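Local structure of MS5a (Brassica napus, 6L77) at residues Y34-E39 against T55-D60; D107-W112 against I205-R210; V167-E172 against N185-I190. The protein is a meiosis-related plant protein, represented here by its cystatin-like C-terminal part, and appears to enhance papain activity in a non-canonical way. One frame throughout, in Å; residues are numbered along the deposited sequence.

Overall arrangement
All three contacts reach one antiparallel sheet; two pair its strands and contact 2 packs a loop on it. Contact 1 is at one end, in the hairpin of strands 34-45 and 49-60, and is only partly buried. Its centre is about 30 Å from that of contact 2 and about 29 Å from that of contact 3. Contacts 2 and 3 touch, because strands 201-212 and 186-195 are neighbours. Contact 3 is buried and pairs two strands through backbone bonds and valines, with an amide-carboxylate link at one end. Contact 2, at the surface, relies on apolar side chains and one arginine. Contact 1 also pairs strands, but with a bulge and more exposed, charged side chains.

Contact 1 of 3, residues Y34-E39 against T55-D60; sequences YLHKIE and TLIAED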
loop_
_atom_site.group_PDB
_atom_site.type_symbol
_atom_site.label_atom_id
_atom_site.label_comp_id
_atom_site.label_asym_id
_atom_site.label_seq_id
_atom_site.Cartn_x
_atom_site.Cartn_y
_atom_site.Cartn_z
ATOM N N TYR A 34 -15.547 -0.012 -2.998
ATOM C CA TYR A 34 -14.837 -1.208 -3.426
ATOM C C TYR A 34 -14.655 -1.190 -4.936
ATOM O O TYR A 34 -15.507 -0.691 -5.676
ATOM C CB TYR A 34 -15.592 -2.478 -3.018
ATOM C CG TYR A 34 -15.824 -2.577 -1.535
ATOM C CD1 TYR A 34 -14.760 -2.767 -0.656
ATOM C CD2 TYR A 34 -17.103 -2.476 -1.009
ATOM C CE1 TYR A 34 -14.976 -2.852 0.722
ATOM C CE2 TYR A 34 -17.325 -2.565 0.372
ATOM C CZ TYR A 34 -16.263 -2.757 1.217
ATOM O OH TYR A 34 -16.493 -2.844 2.574
ATOM N N LEU A 35 -13.539 -1.750 -5.392
ATOM C CA LEU A 35 -13.277 -1.787 -6.823
ATOM C C LEU A 35 -14.256 -2.732 -7.506
ATOM O O LEU A 35 -14.379 -3.904 -7.133
ATOM C CB LEU A 35 -11.833 -2.227 -7.086
ATOM C CG LEU A 35 -11.476 -2.427 -8.554
ATOM C CD1 LEU A 35 -11.608 -1.096 -9.320
ATOM C CD2 LEU A 35 -10.059 -3.004 -8.688
ATOM N N HIS A 36 -14.963 -2.222 -8.509
ATOM C CA HIS A 36 -15.841 -3.061 -9.307
ATOM C C HIS A 36 -15.180 -3.474 -10.616
ATOM O O HIS A 36 -15.121 -4.663 -10.932
ATOM C CB HIS A 36 -17.164 -2.331 -9.576
ATOM C CG HIS A 36 -18.080 -3.058 -10.513
ATOM N ND1 HIS A 36 -18.676 -4.260 -10.192
ATOM C CD2 HIS A 36 -18.511 -2.744 -11.755
ATOM C CE1 HIS A 36 -19.431 -4.657 -11.202
ATOM N NE2 HIS A 36 -19.342 -3.760 -12.167
ATOM N N LYS A 37 -14.676 -2.514 -11.391
ATOM C CA LYS A 37 -13.944 -2.850 -12.604
ATOM C C LYS A 37 -13.095 -1.657 -13.011
ATOM O O LYS A 37 -13.340 -0.525 -12.592
ATOM C CB LYS A 37 -14.886 -3.229 -13.752
ATOM C CG LYS A 37 -15.692 -2.061 -14.278
ATOM C CD LYS A 37 -16.696 -2.486 -15.353
ATOM C CE LYS A 37 -16.013 -3.045 -16.584
ATOM N NZ LYS A 37 -15.363 -1.979 -17.394
ATOM N N ILE A 38 -12.097 -1.931 -13.846
ATOM C CA ILE A 38 -11.333 -0.881 -14.521
ATOM C C ILE A 38 -11.980 -0.633 -15.881
ATOM O O ILE A 38 -12.169 -1.573 -16.654
ATOM C CB ILE A 38 -9.862 -1.296 -14.699
ATOM C CG1 ILE A 38 -9.239 -1.794 -13.387
ATOM C CG2 ILE A 38 -9.062 -0.152 -15.372
ATOM C CD1 ILE A 38 -9.068 -0.745 -12.351
ATOM N N GLU A 39 -12.308 0.627 -16.181
ATOM C CA GLU A 39 -12.861 0.977 -17.487
ATOM C C GLU A 39 -11.770 1.272 -18.507
ATOM O O GLU A 39 -11.857 0.850 -19.664
ATOM C CB GLU A 39 -13.767 2.211 -17.379
ATOM C CG GLU A 39 -15.111 1.966 -16.744
ATOM C CD GLU A 39 -16.172 1.538 -17.743
ATOM O OE1 GLU A 39 -15.817 1.214 -18.896
ATOM O OE2 GLU A 39 -17.365 1.531 -17.373
ATOM N N THR A 55 -9.269 5.164 -14.929
ATOM C CA THR A 55 -10.690 5.394 -14.728
ATOM C C THR A 55 -11.308 4.072 -14.298
ATOM O O THR A 55 -11.240 3.079 -15.030
ATOM C CB THR A 55 -11.342 5.914 -16.010
ATOM O OG1 THR A 55 -10.676 7.115 -16.428
ATOM C CG2 THR A 55 -12.835 6.190 -15.780
ATOM N N LEU A 56 -11.888 4.046 -13.105
ATOM C CA LEU A 56 -12.419 2.805 -12.564
ATOM C C LEU A 56 -13.840 3.034 -12.075
ATOM O O LEU A 56 -14.266 4.171 -11.862
ATOM C CB LEU A 56 -11.550 2.277 -11.416
ATOM C CG LEU A 56 -11.359 3.282 -10.276
ATOM C CD1 LEU A 56 -11.778 2.668 -8.963
ATOM C CD2 LEU A 56 -9.924 3.817 -10.191
ATOM N N ILE A 57 -14.567 1.931 -11.911
ATOM C CA ILE A 57 -15.900 1.939 -11.327
ATOM C C ILE A 57 -15.770 1.369 -9.927
ATOM O O ILE A 57 -15.222 0.275 -9.753
ATOM C CB ILE A 57 -16.900 1.116 -12.157
ATOM C CG1 ILE A 57 -16.862 1.550 -13.627
ATOM C CG2 ILE A 57 -18.291 1.242 -11.563
ATOM C CD1 ILE A 57 -17.087 3.025 -13.825
ATOM N N ALA A 58 -16.224 2.127 -8.935
ATOM C CA ALA A 58 -16.284 1.658 -7.558
ATOM C C ALA A 58 -17.725 1.338 -7.191
ATOM O O ALA A 58 -18.650 2.033 -7.624
ATOM C CB ALA A 58 -15.727 2.703 -6.589
ATOM N N GLU A 59 -17.912 0.290 -6.393
ATOM C CA GLU A 59 -19.223 -0.035 -5.847
ATOM C C GLU A 59 -19.352 0.564 -4.450
ATOM O O GLU A 59 -18.426 0.475 -3.631
ATOM C CB GLU A 59 -19.457 -1.553 -5.793
ATOM C CG GLU A 59 -20.851 -1.892 -5.239
ATOM C CD GLU A 59 -21.246 -3.370 -5.363
ATOM O OE1 GLU A 59 -20.424 -4.212 -5.791
ATOM O OE2 GLU A 59 -22.407 -3.680 -5.036
ATOM N N ASP A 60 -20.513 1.170 -4.181
ATOM C CA ASP A 60 -20.849 1.723 -2.870
ATOM C C ASP A 60 -22.067 0.973 -2.342
ATOM O O ASP A 60 -23.211 1.336 -2.652
ATOM C CB ASP A 60 -21.131 3.224 -2.963
ATOM C CG ASP A 60 -21.691 3.806 -1.665
ATOM O OD1 ASP A 60 -21.573 3.160 -0.599
ATOM O OD2 ASP A 60 -22.283 4.905 -1.725
HETATM O O HOH W 1 -18.493 -5.134 -7.551
#
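Ile57 O is gripped by two backbone donors, His36 N at 2.8 Å and Lys37 N at 3.3 Å. Both come in tilted from the carbonyl plane. His36 and Lys37 thus face one residue, and the register shifts by one. This is a classic beta bulge in the antiparallel hairpin of strands 34-45 and 49-60, at one end of the cystatin-like sheet. Strand 49-60 also pairs with strand 65-75. Beyond the bulge Ile57 N reaches Lys37 O at 2.8 Å in a nearly straight bond. Before it, the backbones of Tyr34 and Glu59 form an antiparallel hydrogen-bonded pair.

Across the hairpin the Ile57 side chain meets three residues. Its CG2 stands beside His36 CD2, and Phe66 of strand 65-75 touches both side chains. Ile57 CG1 runs alongside Lys37 CG and also meets Glu39 CG at 3.6 Å. Glu39 bends at chi2 (-88°), which folds its carboxylate back over CG1 and CD1 of Ile57. The Lys37 chain bends at its end, and NZ makes a salt bridge to Glu39 OE1 at 3.6 Å. One water lies in the plane of the His36 ring, 2.8 Å from ND1, and donates to Glu59 OE1. On the face carrying Ile38 and Leu56 the contact is apolar. The end of Leu35 reaches over, CD1 to Leu56 CD1 at 3.8 Å, at about a right angle. Helix 12-29 packs on Leu35, Ile38 and Leu56.

Contact 2 of 3, residues D107-W112 against I205-R210; sequences DLPDKW and IAIVRR
Leu108 lays its CD2 over one face of the Arg209 guanidinium, toward the rim of the group, 3.5 Å from NH1. The two side chains run past each other in opposite directions, and the same methyl also touches Arg209 CB. Arg209 bends at chi3 (-66°), which turns its flat end toward the loop. There NH2 donates to Asp107 O at 2.6 Å. This oxygen lies 16° out of the guanidinium plane. NH1 has other partners in the same loop, a salt bridge to Asp104 and a hydrogen bond to Lys106 O. One arginine therefore ties down several points of the chain before Leu108.

Further along, Ile207 points at the loop. Its CD1 presses on Pro109 O at 3.3 Å, and its CG2 meets Pro109 CG at 4.2 Å. The Pro109 ring also rests on Leu187 and Tyr189 of the next strand. At the far end Ile205 CG2 approaches the edge of the Trp112 ring, in its plane, 3.8 Å from CE3. The arrangement is that of an irregular loop running roughly antiparallel along strand 201-212, over one face of a cystatin-like sheet, with alternate residues of the strand turned toward it.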
loop_
_atom_site.group_PDB
_atom_site.type_symbol
_atom_site.label_atom_id
_atom_site.label_comp_id
_atom_site.label_asym_id
_atom_site.label_seq_id
_atom_site.Cartn_x
_atom_site.Cartn_y
_atom_site.Cartn_z
ATOM N N ASP A 107 16.334 7.167 3.292
ATOM C CA ASP A 107 16.634 5.741 3.345
ATOM C C ASP A 107 15.585 4.987 4.158
ATOM O O ASP A 107 15.009 5.512 5.113
ATOM C CB ASP A 107 18.019 5.505 3.963
ATOM C CG ASP A 107 19.159 5.972 3.071
ATOM O OD1 ASP A 107 18.924 6.265 1.879
ATOM O OD2 ASP A 107 20.301 6.041 3.569
ATOM N N LEU A 108 15.325 3.709 3.747
ATOM C CA LEU A 108 14.509 2.777 4.508
ATOM C C LEU A 108 15.382 1.967 5.460
ATOM O O LEU A 108 16.548 1.692 5.158
ATOM C CB LEU A 108 13.783 1.813 3.578
ATOM C CG LEU A 108 12.602 2.333 2.771
ATOM C CD1 LEU A 108 12.225 1.313 1.708
ATOM C CD2 LEU A 108 11.431 2.605 3.688
ATOM N N PRO A 109 14.834 1.567 6.605
ATOM C CA PRO A 109 15.523 0.577 7.438
ATOM C C PRO A 109 15.637 -0.749 6.701
ATOM O O PRO A 109 14.750 -1.135 5.941
ATOM C CB PRO A 109 14.629 0.467 8.678
ATOM C CG PRO A 109 13.323 0.999 8.269
ATOM C CD PRO A 109 13.569 2.017 7.204
ATOM N N ASP A 110 16.747 -1.451 6.918
ATOM C CA ASP A 110 16.989 -2.682 6.182
ATOM C C ASP A 110 16.611 -3.938 6.954
ATOM O O ASP A 110 16.690 -5.036 6.393
ATOM C CB ASP A 110 18.457 -2.763 5.746
ATOM C CG ASP A 110 19.410 -2.836 6.913
ATOM O OD1 ASP A 110 19.097 -2.259 7.977
ATOM O OD2 ASP A 110 20.476 -3.473 6.765
ATOM N N LYS A 111 16.200 -3.814 8.217
ATOM C CA LYS A 111 15.855 -4.977 9.023
ATOM C C LYS A 111 14.619 -4.685 9.861
ATOM O O LYS A 111 14.288 -3.530 10.150
ATOM C CB LYS A 111 16.995 -5.400 9.968
ATOM C CG LYS A 111 18.335 -5.668 9.311
ATOM C CD LYS A 111 19.366 -6.084 10.355
ATOM C CE LYS A 111 20.789 -5.924 9.839
ATOM N NZ LYS A 111 21.031 -6.654 8.563
ATOM N N TRP A 112 13.946 -5.766 10.236
ATOM C CA TRP A 112 12.909 -5.725 11.255
ATOM C C TRP A 112 13.418 -4.978 12.489
ATOM O O TRP A 112 14.599 -5.099 12.837
ATOM C CB TRP A 112 12.526 -7.156 11.646
ATOM C CG TRP A 112 11.191 -7.262 12.307
ATOM C CD1 TRP A 112 10.916 -7.208 13.647
ATOM C CD2 TRP A 112 9.940 -7.419 11.645
ATOM N NE1 TRP A 112 9.559 -7.326 13.854
ATOM C CE2 TRP A 112 8.940 -7.462 12.638
ATOM C CE3 TRP A 112 9.566 -7.537 10.302
ATOM C CZ2 TRP A 112 7.588 -7.611 12.325
ATOM C CZ3 TRP A 112 8.233 -7.686 9.997
ATOM C CH2 TRP A 112 7.258 -7.716 11.000
ATOM N N ILE A 205 9.754 -10.738 4.285
ATOM C CA ILE A 205 9.532 -9.504 5.034
ATOM C C ILE A 205 9.443 -8.362 4.032
ATOM O O ILE A 205 10.293 -8.250 3.141
ATOM C CB ILE A 205 10.656 -9.235 6.056
ATOM C CG1 ILE A 205 10.616 -10.272 7.185
ATOM C CG2 ILE A 205 10.557 -7.816 6.613
ATOM C CD1 ILE A 205 11.813 -10.213 8.127
ATOM N N ALA A 206 8.416 -7.522 4.173
ATOM C CA ALA A 206 8.298 -6.288 3.408
ATOM C C ALA A 206 8.417 -5.102 4.354
ATOM O O ALA A 206 7.925 -5.145 5.488
ATOM C CB ALA A 206 6.970 -6.223 2.645
ATOM N N ILE A 207 9.084 -4.049 3.897
ATOM C CA ILE A 207 9.216 -2.809 4.657
ATOM C C ILE A 207 8.725 -1.685 3.759
ATOM O O ILE A 207 9.233 -1.518 2.648
ATOM C CB ILE A 207 10.667 -2.560 5.103
ATOM C CG1 ILE A 207 11.157 -3.715 5.984
ATOM C CG2 ILE A 207 10.768 -1.236 5.853
ATOM C CD1 ILE A 207 12.619 -3.616 6.389
ATOM N N VAL A 208 7.721 -0.932 4.216
ATOM C CA VAL A 208 7.094 0.090 3.376
ATOM C C VAL A 208 6.909 1.367 4.183
ATOM O O VAL A 208 6.294 1.340 5.254
ATOM C CB VAL A 208 5.727 -0.363 2.828
ATOM C CG1 VAL A 208 5.138 0.752 1.955
ATOM C CG2 VAL A 208 5.847 -1.653 2.040
ATOM N N ARG A 209 7.417 2.485 3.666
ATOM C CA ARG A 209 7.142 3.783 4.265
ATOM C C ARG A 209 6.032 4.482 3.488
ATOM O O ARG A 209 6.134 4.662 2.268
ATOM C CB ARG A 209 8.382 4.674 4.304
ATOM C CG ARG A 209 8.098 5.972 5.055
ATOM C CD ARG A 209 9.264 6.945 5.006
ATOM N NE ARG A 209 10.429 6.439 5.717
ATOM C CZ ARG A 209 11.560 6.047 5.135
ATOM N NH1 ARG A 209 11.701 6.114 3.812
ATOM N NH2 ARG A 209 12.565 5.604 5.883
ATOM N N ARG A 210 4.979 4.870 4.196
ATOM C CA ARG A 210 3.939 5.735 3.661
ATOM C C ARG A 210 4.176 7.152 4.169
ATOM O O ARG A 210 4.175 7.392 5.382
ATOM C CB ARG A 210 2.545 5.260 4.085
ATOM C CG ARG A 210 1.414 6.140 3.526
ATOM C CD ARG A 210 0.280 6.295 4.554
ATOM N NE ARG A 210 -0.421 5.032 4.784
ATOM C CZ ARG A 210 -1.122 4.742 5.880
ATOM N NH1 ARG A 210 -1.211 5.622 6.872
ATOM N NH2 ARG A 210 -1.736 3.567 5.981
#

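Contact 3 of 3, residues V167-E172 against N185-I190; sequences VVETEE and NVLVYI
The Tyr189 ring has Val167 O at its edge, in the ring plane, 3.4 Å from CD1. Glu169 OE1 also lies near the ring plane, beside the hydroxyl, and the carboxylate and ring planes are 31° apart. The other oxygen of that carboxylate, OE2, makes a salt bridge to Arg123. Val167 O also accepts Tyr189 N at 2.8 Å. The Asn185 amide and the Glu171 carboxylate are turned 73° against each other. Asn185 CG lies opposite the carbonyl carbon (chi1 -69°), which sets the amide over that carboxylate. Asn185 ND2 reaches Glu171 OE2 at 3.1 Å from above the carboxylate plane, and its bond to OE1 is weak. Asn185 OD1 accepts the backbone N of Val212, so the amide links the chain after one strand to the end of another. With the amide gone, as in an alanine here, Val212 N would probably lack its acceptor and the Glu171 carboxylate would be freer to turn.

Between the strands, backbone hydrogen bonds join Glu169 and Leu187, Glu169 N to Leu187 O at 2.8 Å. Val168 and Val188 point the same way on the other face, CG2 to CG1 at 4.2 Å. Val168 CG1 also packs on Val186 CB at 3.8 Å. On this face Trp138 of helix 138-150 rests against Val188. This is consistent with the cystatin-like fold, in which an antiparallel sheet wraps a helix.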
loop_
_atom_site.group_PDB
_atom_site.type_symbol
_atom_site.label_atom_id
_atom_site.label_comp_id
_atom_site.label_asym_id
_atom_site.label_seq_id
_atom_site.Cartn_x
_atom_site.Cartn_y
_atom_site.Cartn_z
ATOM N N VAL A 167 4.415 -4.839 12.347
ATOM C CA VAL A 167 4.817 -3.774 13.258
ATOM C C VAL A 167 4.721 -2.466 12.486
ATOM O O VAL A 167 5.159 -2.397 11.338
ATOM C CB VAL A 167 6.247 -3.992 13.795
ATOM C CG1 VAL A 167 6.755 -2.757 14.539
ATOM C CG2 VAL A 167 6.290 -5.231 14.693
ATOM N N VAL A 168 4.133 -1.440 13.099
ATOM C CA VAL A 168 4.038 -0.120 12.481
ATOM C C VAL A 168 4.772 0.883 13.358
ATOM O O VAL A 168 4.627 0.863 14.585
ATOM C CB VAL A 168 2.575 0.319 12.279
ATOM C CG1 VAL A 168 2.534 1.713 11.662
ATOM C CG2 VAL A 168 1.831 -0.678 11.384
ATOM N N GLU A 169 5.550 1.763 12.730
ATOM C CA GLU A 169 6.257 2.819 13.437
ATOM C C GLU A 169 5.739 4.170 12.966
ATOM O O GLU A 169 5.595 4.408 11.757
ATOM C CB GLU A 169 7.779 2.724 13.246
ATOM C CG GLU A 169 8.529 3.854 13.962
ATOM C CD GLU A 169 10.030 3.618 14.126
ATOM O OE1 GLU A 169 10.552 2.623 13.582
ATOM O OE2 GLU A 169 10.684 4.435 14.814
ATOM N N THR A 170 5.449 5.045 13.925
ATOM C CA THR A 170 4.999 6.403 13.664
ATOM C C THR A 170 6.033 7.389 14.182
ATOM O O THR A 170 6.926 7.046 14.956
ATOM C CB THR A 170 3.652 6.702 14.338
ATOM O OG1 THR A 170 3.809 6.575 15.753
ATOM C CG2 THR A 170 2.571 5.736 13.851
ATOM N N GLU A 171 5.857 8.641 13.761
ATOM C CA GLU A 171 6.700 9.750 14.182
ATOM C C GLU A 171 6.220 10.384 15.479
ATOM O O GLU A 171 6.991 11.091 16.132
ATOM C CB GLU A 171 6.740 10.801 13.058
ATOM C CG GLU A 171 6.726 10.150 11.660
ATOM C CD GLU A 171 6.705 11.143 10.497
ATOM O OE1 GLU A 171 6.242 12.291 10.672
ATOM O OE2 GLU A 171 7.151 10.759 9.395
ATOM N N GLU A 172 4.974 10.122 15.871
ATOM C CA GLU A 172 4.354 10.739 17.028
ATOM C C GLU A 172 3.670 9.663 17.856
ATOM O O GLU A 172 3.198 8.652 17.322
ATOM C CB GLU A 172 3.314 11.785 16.625
ATOM C CG GLU A 172 3.782 12.797 15.604
ATOM C CD GLU A 172 2.619 13.530 14.966
ATOM O OE1 GLU A 172 1.454 13.200 15.292
ATOM O OE2 GLU A 172 2.868 14.431 14.137
ATOM N N ASN A 185 1.677 9.536 8.275
ATOM C CA ASN A 185 2.971 8.911 7.986
ATOM C C ASN A 185 3.154 7.653 8.830
ATOM O O ASN A 185 2.984 7.689 10.047
ATOM C CB ASN A 185 4.106 9.890 8.258
ATOM C CG ASN A 185 4.135 11.035 7.267
ATOM O OD1 ASN A 185 3.344 11.064 6.325
ATOM N ND2 ASN A 185 5.037 11.984 7.479
ATOM N N VAL A 186 3.482 6.533 8.182
ATOM C CA VAL A 186 3.751 5.286 8.893
ATOM C C VAL A 186 4.895 4.550 8.212
ATOM O O VAL A 186 5.141 4.709 7.011
ATOM C CB VAL A 186 2.519 4.347 8.975
ATOM C CG1 VAL A 186 1.414 4.922 9.884
ATOM C CG2 VAL A 186 1.974 4.051 7.583
ATOM N N LEU A 187 5.588 3.729 8.997
ATOM C CA LEU A 187 6.577 2.780 8.504
ATOM C C LEU A 187 6.075 1.391 8.886
ATOM O O LEU A 187 5.870 1.112 10.071
ATOM C CB LEU A 187 7.949 3.083 9.115
ATOM C CG LEU A 187 9.204 2.366 8.639
ATOM C CD1 LEU A 187 9.454 2.651 7.185
ATOM C CD2 LEU A 187 10.400 2.816 9.461
ATOM N N VAL A 188 5.842 0.533 7.888
ATOM C CA VAL A 188 5.157 -0.741 8.099
ATOM C C VAL A 188 6.124 -1.886 7.832
ATOM O O VAL A 188 6.749 -1.940 6.768
ATOM C CB VAL A 188 3.913 -0.867 7.201
ATOM C CG1 VAL A 188 3.099 -2.073 7.631
ATOM C CG2 VAL A 188 3.075 0.404 7.261
ATOM N N TYR A 189 6.223 -2.814 8.784
ATOM C CA TYR A 189 7.012 -4.035 8.642
ATOM C C TYR A 189 6.047 -5.208 8.607
ATOM O O TYR A 189 5.268 -5.395 9.549
ATOM C CB TYR A 189 7.986 -4.212 9.810
ATOM C CG TYR A 189 8.914 -3.042 10.060
ATOM C CD1 TYR A 189 8.515 -1.968 10.852
ATOM C CD2 TYR A 189 10.203 -3.025 9.532
ATOM C CE1 TYR A 189 9.374 -0.909 11.106
ATOM C CE2 TYR A 189 11.062 -1.966 9.773
ATOM C CZ TYR A 189 10.642 -0.915 10.565
ATOM O OH TYR A 189 11.500 0.128 10.813
ATOM N N ILE A 190 6.103 -6.004 7.545
ATOM C CA ILE A 190 5.158 -7.096 7.355
ATOM C C ILE A 190 5.937 -8.385 7.181
ATOM O O ILE A 190 6.713 -8.522 6.230
ATOM C CB ILE A 190 4.237 -6.858 6.150
ATOM C CG1 ILE A 190 3.568 -5.489 6.282
ATOM C CG2 ILE A 190 3.206 -8.004 6.061
ATOM C CD1 ILE A 190 2.708 -5.077 5.088
#